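Local coordinates for protein class I phosphodiesterase PDEB1 (Leishmania major, PDB 2R8Q) that belongs to the class I phosphodiesterases, with an all-helical catalytic domain of the HD clan that holds zinc, magnesium and 3-isobutyl-1-methylxanthine, at residues V62-N65 / L66-S70; R79-T82 / L83-I87; D221-S224 / R225-L229; A314-F317 / F318-V322. All coordinates share one frame; numbering follows the deposited sequence.

How the interactions relate
The four contacts form two touching pairs, each contact lying within one helix. Interactions 1 and 2, with centres 11 Å apart, join helices 55-68 and 80-92: the V63 and Y64 side of one meets I87 of the other, and W68 CZ2 comes to 3.3 Å from E80 CG. Interactions 3 and 4, centres 12 Å apart, pack helix 219-232 on helix 302-324, with F226 CE2 3.4 Å from I321 CA. The pairs are well separated, interactions 2 and 4 lying 34 Å apart between centres. Nearest the bound ligand is interaction 4, where the A314 side chain lies about 7 Å from 3-isobutyl-1-methylxanthine; the V63 side chain of interaction 1 is about 13 Å from zinc.

Interaction 1 of 4, residues V62-N65 / L66-S70; sequences VVYN and LLWNS
The rings of Y64 and W68 lie side by side and point the same way along one flank of helix 55-68, an i to i+4 aromatic pair. One face of the Y64 ring receives CB of W68, which lies 4.1 Å from Y64 CE1 and is displaced toward the rim. In return, Y64 OH sits over one face of the indole, 4.1 Å from W68 CG. The ring planes are only 7° apart, yet the centroid of the tyrosine ring and that of the five-membered indole ring are separated by 5.8 Å. The rings are therefore slid past one another and barely overlap. Both side chains carry CG anti to the backbone N (chi1 177° for Y64, -178° for W68), which accounts for their shared direction. E80 of helix 80-92 touches both, so this flank forms part of the interface between the two helices.

On another side, L67 packs against helices 102-118 and 127-139. Four i to i+4 backbone bonds, from L66 N to V62 O through N69 N to N65 O, join the segments. Near the helix end, L67 O accepts twice from S70: from its N at 3.2 Å, and from S70 OG at 2.6 Å.

Interaction 2 of 4, residues R79-T82 / L83-I87; sequences REQT and LLNFI
Q81 and N85, one turn apart on the first turns of helix 80-92, give the side-chain-to-side-chain part of this contact; most of the rest involves backbone atoms. Hydrogen bonds across the contact are all main-chain, i to i+4. L83 N donates to R79 O at 3.0 Å, the N-cap residue thus supplying the first carbonyl of the helix, and N85 N donates to Q81 O at 2.9 Å. L84 N to E80 O and F86 N to T82 O continue the series.

Van der Waals contact links the two amide side chains: Q81 CG approaches N85 ND2 to 3.7 Å, with the amide planes 60° apart. Beside its own backbone N (chi1 -76°), N85 CG rests 3.2 Å from Q81 O. N85 ND2 is 3.3 Å from that same Q81 O, but its angle is too poor for a hydrogen bond.

The polar ends of R79, T82 and N85 find partners outside the two segments. N85 gives its ND2 hydrogen to A188 O and accepts from R24 NH1 through OD1. E193 receives both a salt bridge from R79 NH2 and a hydrogen bond from T82 OG1. The buried apolar side chains pack on neighbouring helices, L84 on helix 21-28 and F86 on helix 127-139.

Chemically, then, the main chain holds the turn together, while buried N85 has both amide atoms satisfied from outside and E193 is gripped by two residues of the helix start.

Interaction 3 of 4, residues D221-S224 / R225-L229; sequences DALS and RFTEL
R225 reaches back one helical turn to D221, its NE 3.1 Å from D221 OD2 in a salt bridge whose N-H...O angle is 160°. The carboxylate oxygen lies at the guanidinium edge, only 9° out of that plane, whereas the nitrogen approaches from above the carboxylate plane. A bend at chi3 turns the arginine back over the first segment, bringing NH2 to 3.7 Å from A222 CA. The R225 backbone N also bonds to D221 O, so main chain and side chain join the same two residues.

F226 follows, its N donating to A222 O. Its ring is met obliquely by L223, with F226 CD2 4.3 Å from L223 CD1. The phenylalanine also packs on T248 of helix 239-254 and I321 of helix 302-324.

T227 places two donors on one carbonyl: OG1 at 2.8 Å and N at 2.9 Å from L223 O, reaching it from opposite faces of its plane. With OG1 beside the backbone N (chi1 -54°), the hydroxyl can turn back to that acceptor. E228 N completes the across-contact series by donating to S224 O at 3.0 Å.

The Asp-Arg salt bridge and the threonine hydroxyl bond are both common i to i+4 helix interactions. Separately, D221 is exposed and R225 partly so, while F226 is buried between helices 239-254 and 302-324: an amphipathic pattern for helix 219-232 in this all-helical phosphodiesterase domain.

Interaction 4 of 4, residues A314-F317 / F318-V322; sequences AGKF and FRDIV
F317 presents one ring face to I321, a turn further along helix 302-324. I321 CG2 stands 4.1 Å from the ring centroid and 20° off its normal, a CH-pi contact over the face, although displaced toward the rim. The other branch also takes part, I321 CD1 reaching 3.9 Å from F317 CE2. Isoleucine CG1 occupies the position between backbone N and carbonyl carbon (chi1 67°), which sets CG2 beside the backbone N and over the ring. F317 additionally makes a cation-pi contact with K251 of helix 239-254.

F318 is turned differently: its ring edge faces A314 O, which lies in the ring plane with CD1 at 3.3 Å. R319 instead lays a guanidinium face over the backbone of G315, whose C is 3.4 Å above the plane; its NH2 is hydrogen-bonded to N337 OD1.

K316 and D320 pass at an angle. The extended lysine chain carries NZ past the carboxylate: K316 CE is 3.6 Å from D320 OD2, whereas K316 NZ is 4.7 Å from that oxygen, beyond salt-bridge contact. The i to i+4 backbone bonds run from F318 N-A314 O to I321 N-F317 O.

The chemistry implies a division of labour around one helix: dispersion and CH-pi packing join F317 and I321 on the buried side, while any attraction between K316 and D320 is probably a modest electrostatic one, without direct contact of the charged atoms.

Interaction 1 of 4, residues V62-N65 / L66-S70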
# COMPACT_ATOMS: atom_id res chain seq x y z
N VAL A 62 -12.59 23.40 12.60
CA VAL A 62 -11.39 24.02 13.15
C VAL A 62 -10.31 24.04 12.07
O VAL A 62 -9.73 25.09 11.79
CB VAL A 62 -10.87 23.24 14.38
CG1 VAL A 62 -9.51 23.76 14.80
CG2 VAL A 62 -11.87 23.37 15.52
N VAL A 63 -10.07 22.90 11.45
CA VAL A 63 -9.04 22.84 10.42
C VAL A 63 -9.41 23.61 9.16
O VAL A 63 -8.55 24.23 8.54
CB VAL A 63 -8.68 21.38 10.05
CG1 VAL A 63 -7.99 20.71 11.22
CG2 VAL A 63 -9.92 20.61 9.66
N TYR A 64 -10.68 23.58 8.76
CA TYR A 64 -11.07 24.33 7.56
C TYR A 64 -10.86 25.82 7.78
O TYR A 64 -10.32 26.51 6.91
CB TYR A 64 -12.53 24.07 7.18
CG TYR A 64 -12.96 24.89 5.97
CD1 TYR A 64 -13.47 26.18 6.13
CD2 TYR A 64 -12.76 24.41 4.68
CE1 TYR A 64 -13.77 26.97 5.02
CE2 TYR A 64 -13.05 25.20 3.56
CZ TYR A 64 -13.55 26.48 3.74
OH TYR A 64 -13.80 27.27 2.65
N ASN A 65 -11.27 26.31 8.94
CA ASN A 65 -11.12 27.73 9.26
C ASN A 65 -9.65 28.11 9.32
O ASN A 65 -9.21 29.09 8.71
CB ASN A 65 -11.79 28.03 10.60
CG ASN A 65 -11.82 29.51 10.90
OD1 ASN A 65 -12.75 30.22 10.49
ND2 ASN A 65 -10.81 30.00 11.61
N LEU A 66 -8.87 27.33 10.07
CA LEU A 66 -7.45 27.61 10.24
C LEU A 66 -6.70 27.60 8.91
O LEU A 66 -5.95 28.53 8.62
CB LEU A 66 -6.82 26.59 11.18
CG LEU A 66 -5.33 26.78 11.48
CD1 LEU A 66 -5.11 28.10 12.21
CD2 LEU A 66 -4.82 25.62 12.32
N LEU A 67 -6.91 26.56 8.11
CA LEU A 67 -6.21 26.46 6.83
C LEU A 67 -6.68 27.46 5.78
O LEU A 67 -5.86 28.09 5.13
CB LEU A 67 -6.30 25.03 6.29
CG LEU A 67 -5.60 23.98 7.16
CD1 LEU A 67 -5.61 22.65 6.43
CD2 LEU A 67 -4.17 24.40 7.47
N TRP A 68 -7.99 27.61 5.61
CA TRP A 68 -8.45 28.56 4.60
C TRP A 68 -8.07 29.99 4.93
O TRP A 68 -7.59 30.73 4.07
CB TRP A 68 -9.97 28.49 4.41
CG TRP A 68 -10.41 29.43 3.33
CD1 TRP A 68 -11.01 30.65 3.50
CD2 TRP A 68 -10.16 29.29 1.93
NE1 TRP A 68 -11.14 31.28 2.28
CE2 TRP A 68 -10.62 30.47 1.30
CE3 TRP A 68 -9.58 28.29 1.14
CZ2 TRP A 68 -10.53 30.67 -0.08
CZ3 TRP A 68 -9.49 28.49 -0.23
CH2 TRP A 68 -9.96 29.67 -0.83
N ASN A 69 -8.27 30.38 6.19
CA ASN A 69 -7.95 31.73 6.61
C ASN A 69 -6.46 32.04 6.64
O ASN A 69 -6.06 33.20 6.81
CB ASN A 69 -8.57 32.01 7.98
CG ASN A 69 -10.08 32.16 7.91
OD1 ASN A 69 -10.78 32.03 8.92
ND2 ASN A 69 -10.59 32.45 6.72
N SER A 70 -5.63 31.02 6.47
CA SER A 70 -4.18 31.21 6.46
C SER A 70 -3.78 31.85 5.14
O SER A 70 -2.72 32.46 5.03
CB SER A 70 -3.45 29.88 6.61
OG SER A 70 -3.53 29.12 5.41

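Interaction 2 of 4, residues R79-T82 / L83-I87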
# COMPACT_ATOMS: atom_id res chain seq x y z
N ARG A 79 -9.22 25.37 -4.25
CA ARG A 79 -10.54 25.95 -4.07
C ARG A 79 -11.13 25.59 -2.72
O ARG A 79 -10.78 24.56 -2.13
CB ARG A 79 -11.46 25.47 -5.20
CG ARG A 79 -11.00 25.94 -6.57
CD ARG A 79 -11.77 25.24 -7.66
NE ARG A 79 -11.52 23.80 -7.66
CZ ARG A 79 -12.07 22.96 -8.52
NH1 ARG A 79 -12.90 23.42 -9.45
NH2 ARG A 79 -11.79 21.66 -8.47
N GLU A 80 -12.02 26.45 -2.22
CA GLU A 80 -12.67 26.26 -0.93
C GLU A 80 -13.30 24.89 -0.75
O GLU A 80 -13.04 24.20 0.24
CB GLU A 80 -13.74 27.33 -0.72
CG GLU A 80 -13.18 28.73 -0.53
CD GLU A 80 -14.26 29.79 -0.50
OE1 GLU A 80 -14.92 30.00 -1.55
OE2 GLU A 80 -14.46 30.42 0.56
N GLN A 81 -14.14 24.49 -1.70
CA GLN A 81 -14.80 23.20 -1.61
C GLN A 81 -13.82 22.04 -1.71
O GLN A 81 -14.05 20.98 -1.14
CB GLN A 81 -15.88 23.07 -2.70
CG GLN A 81 -16.70 21.79 -2.61
CD GLN A 81 -17.91 21.81 -3.52
OE1 GLN A 81 -18.77 22.68 -3.40
NE2 GLN A 81 -17.98 20.86 -4.45
N THR A 82 -12.72 22.23 -2.44
CA THR A 82 -11.73 21.17 -2.56
C THR A 82 -11.11 20.93 -1.19
O THR A 82 -10.95 19.78 -0.78
CB THR A 82 -10.62 21.55 -3.55
OG1 THR A 82 -11.21 21.89 -4.82
CG2 THR A 82 -9.67 20.38 -3.75
N LEU A 83 -10.76 22.00 -0.50
CA LEU A 83 -10.16 21.89 0.83
C LEU A 83 -11.11 21.19 1.80
O LEU A 83 -10.70 20.30 2.54
CB LEU A 83 -9.81 23.28 1.38
CG LEU A 83 -9.28 23.32 2.82
CD1 LEU A 83 -7.99 22.52 2.91
CD2 LEU A 83 -9.04 24.76 3.23
N LEU A 84 -12.38 21.60 1.80
CA LEU A 84 -13.35 20.98 2.71
C LEU A 84 -13.54 19.50 2.38
O LEU A 84 -13.60 18.66 3.28
CB LEU A 84 -14.69 21.74 2.66
CG LEU A 84 -15.76 21.29 3.67
CD1 LEU A 84 -15.18 21.28 5.09
CD2 LEU A 84 -16.96 22.23 3.58
N ASN A 85 -13.65 19.18 1.09
CA ASN A 85 -13.81 17.78 0.70
C ASN A 85 -12.61 16.97 1.18
O ASN A 85 -12.76 15.85 1.66
CB ASN A 85 -13.94 17.63 -0.82
CG ASN A 85 -15.30 18.03 -1.34
OD1 ASN A 85 -16.29 18.03 -0.61
ND2 ASN A 85 -15.36 18.36 -2.63
N PHE A 86 -11.42 17.54 1.03
CA PHE A 86 -10.19 16.86 1.46
C PHE A 86 -10.26 16.57 2.96
O PHE A 86 -10.00 15.44 3.40
CB PHE A 86 -8.97 17.72 1.14
CG PHE A 86 -7.68 17.18 1.70
CD1 PHE A 86 -7.05 16.09 1.10
CD2 PHE A 86 -7.10 17.77 2.82
CE1 PHE A 86 -5.86 15.59 1.62
CE2 PHE A 86 -5.90 17.28 3.34
CZ PHE A 86 -5.28 16.19 2.74
N ILE A 87 -10.61 17.58 3.75
CA ILE A 87 -10.70 17.40 5.19
C ILE A 87 -11.70 16.29 5.53
O ILE A 87 -11.42 15.43 6.36
CB ILE A 87 -11.15 18.71 5.87
CG1 ILE A 87 -10.06 19.77 5.69
CG2 ILE A 87 -11.44 18.48 7.35
CD1 ILE A 87 -10.48 21.18 6.09

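Interaction 3 of 4, residues D221-S224 / R225-L229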
# COMPACT_ATOMS: atom_id res chain seq x y z
N ASP A 221 17.83 8.26 14.82
CA ASP A 221 18.49 8.65 13.57
C ASP A 221 18.00 10.02 13.11
O ASP A 221 18.78 10.85 12.65
CB ASP A 221 18.22 7.61 12.49
CG ASP A 221 19.02 7.87 11.23
OD1 ASP A 221 20.26 7.86 11.31
OD2 ASP A 221 18.40 8.07 10.16
N ALA A 222 16.70 10.25 13.24
CA ALA A 222 16.09 11.52 12.84
C ALA A 222 16.71 12.68 13.63
O ALA A 222 17.00 13.73 13.06
CB ALA A 222 14.59 11.47 13.08
N LEU A 223 16.90 12.48 14.93
CA LEU A 223 17.48 13.53 15.75
C LEU A 223 18.96 13.71 15.42
O LEU A 223 19.46 14.83 15.40
CB LEU A 223 17.31 13.20 17.24
CG LEU A 223 17.83 14.23 18.24
CD1 LEU A 223 17.29 15.61 17.90
CD2 LEU A 223 17.42 13.83 19.66
N SER A 224 19.64 12.60 15.14
CA SER A 224 21.06 12.63 14.79
C SER A 224 21.28 13.48 13.53
O SER A 224 22.17 14.32 13.49
CB SER A 224 21.58 11.21 14.54
OG SER A 224 22.91 11.22 14.04
N ARG A 225 20.46 13.24 12.51
CA ARG A 225 20.58 13.98 11.27
C ARG A 225 20.22 15.45 11.46
O ARG A 225 20.84 16.33 10.86
CB ARG A 225 19.72 13.33 10.18
CG ARG A 225 20.29 11.99 9.73
CD ARG A 225 19.51 11.34 8.59
NE ARG A 225 18.17 10.92 9.00
CZ ARG A 225 17.06 11.60 8.72
NH1 ARG A 225 17.13 12.72 8.03
NH2 ARG A 225 15.88 11.15 9.14
N PHE A 226 19.24 15.72 12.32
CA PHE A 226 18.84 17.10 12.60
C PHE A 226 19.99 17.83 13.27
O PHE A 226 20.28 18.98 12.96
CB PHE A 226 17.63 17.15 13.53
CG PHE A 226 17.32 18.53 14.03
CD1 PHE A 226 16.63 19.44 13.24
CD2 PHE A 226 17.76 18.94 15.28
CE1 PHE A 226 16.39 20.74 13.68
CE2 PHE A 226 17.53 20.24 15.73
CZ PHE A 226 16.84 21.14 14.93
N THR A 227 20.65 17.14 14.21
CA THR A 227 21.77 17.72 14.93
C THR A 227 22.93 18.04 13.99
O THR A 227 23.58 19.08 14.12
CB THR A 227 22.26 16.77 16.04
OG1 THR A 227 21.15 16.42 16.88
CG2 THR A 227 23.33 17.44 16.88
N GLU A 228 23.20 17.14 13.05
CA GLU A 228 24.28 17.36 12.09
C GLU A 228 23.94 18.59 11.25
O GLU A 228 24.82 19.35 10.87
CB GLU A 228 24.45 16.13 11.18
CG GLU A 228 25.57 16.25 10.14
CD GLU A 228 26.91 16.62 10.74
OE1 GLU A 228 27.24 16.12 11.84
OE2 GLU A 228 27.65 17.42 10.12
N LEU A 229 22.65 18.77 10.97
CA LEU A 229 22.20 19.93 10.20
C LEU A 229 22.59 21.19 10.96
O LEU A 229 23.08 22.16 10.38
CB LEU A 229 20.68 19.88 10.02
CG LEU A 229 20.00 21.14 9.47
CD1 LEU A 229 20.52 21.44 8.09
CD2 LEU A 229 18.49 20.95 9.45

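Interaction 4 of 4, residues A314-F317 / F318-V322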
# COMPACT_ATOMS: atom_id res chain seq x y z
N ALA A 314 10.51 12.73 24.50
CA ALA A 314 10.03 14.07 24.17
C ALA A 314 10.79 15.24 24.79
O ALA A 314 11.01 16.26 24.13
CB ALA A 314 8.55 14.18 24.53
N GLY A 315 11.18 15.10 26.05
CA GLY A 315 11.90 16.16 26.73
C GLY A 315 13.18 16.56 26.03
O GLY A 315 13.37 17.73 25.67
N LYS A 316 14.08 15.60 25.83
CA LYS A 316 15.34 15.88 25.16
C LYS A 316 15.11 16.34 23.72
O LYS A 316 15.80 17.23 23.23
CB LYS A 316 16.24 14.64 25.15
CG LYS A 316 17.54 14.85 24.38
CD LYS A 316 18.38 13.59 24.30
CE LYS A 316 19.64 13.83 23.47
NZ LYS A 316 20.47 12.60 23.35
N PHE A 317 14.13 15.73 23.06
CA PHE A 317 13.84 16.10 21.67
C PHE A 317 13.53 17.58 21.53
O PHE A 317 14.12 18.26 20.70
CB PHE A 317 12.67 15.27 21.12
CG PHE A 317 12.41 15.51 19.66
CD1 PHE A 317 13.36 15.15 18.70
CD2 PHE A 317 11.22 16.09 19.23
CE1 PHE A 317 13.12 15.37 17.34
CE2 PHE A 317 10.98 16.32 17.88
CZ PHE A 317 11.93 15.96 16.93
N PHE A 318 12.60 18.09 22.34
CA PHE A 318 12.26 19.50 22.24
C PHE A 318 13.41 20.41 22.68
O PHE A 318 13.68 21.43 22.05
CB PHE A 318 11.00 19.83 23.05
CG PHE A 318 9.72 19.57 22.30
CD1 PHE A 318 9.08 18.33 22.38
CD2 PHE A 318 9.19 20.55 21.47
CE1 PHE A 318 7.93 18.08 21.63
CE2 PHE A 318 8.03 20.30 20.72
CZ PHE A 318 7.40 19.07 20.80
N ARG A 319 14.10 20.03 23.75
CA ARG A 319 15.22 20.83 24.22
C ARG A 319 16.28 20.94 23.12
O ARG A 319 16.83 22.01 22.87
CB ARG A 319 15.82 20.20 25.48
CG ARG A 319 14.86 20.20 26.65
CD ARG A 319 15.18 19.12 27.66
NE ARG A 319 14.13 19.00 28.67
CZ ARG A 319 13.97 17.95 29.46
NH1 ARG A 319 14.80 16.91 29.37
NH2 ARG A 319 12.99 17.93 30.35
N ASP A 320 16.53 19.82 22.44
CA ASP A 320 17.52 19.78 21.37
C ASP A 320 17.13 20.57 20.12
O ASP A 320 17.92 21.36 19.62
CB ASP A 320 17.80 18.33 20.98
CG ASP A 320 18.81 17.67 21.90
OD1 ASP A 320 18.89 18.06 23.08
OD2 ASP A 320 19.52 16.76 21.44
N ILE A 321 15.92 20.36 19.61
CA ILE A 321 15.53 21.07 18.40
C ILE A 321 15.30 22.56 18.62
O ILE A 321 15.57 23.36 17.74
CB ILE A 321 14.28 20.44 17.74
CG1 ILE A 321 13.05 20.62 18.62
CG2 ILE A 321 14.54 18.95 17.48
CD1 ILE A 321 11.76 20.14 17.96
N VAL A 322 14.81 22.93 19.80
CA VAL A 322 14.58 24.34 20.10
C VAL A 322 15.91 25.05 20.33
O VAL A 322 16.14 26.14 19.82
CB VAL A 322 13.69 24.51 21.35
CG1 VAL A 322 13.65 25.97 21.77
CG2 VAL A 322 12.28 24.03 21.05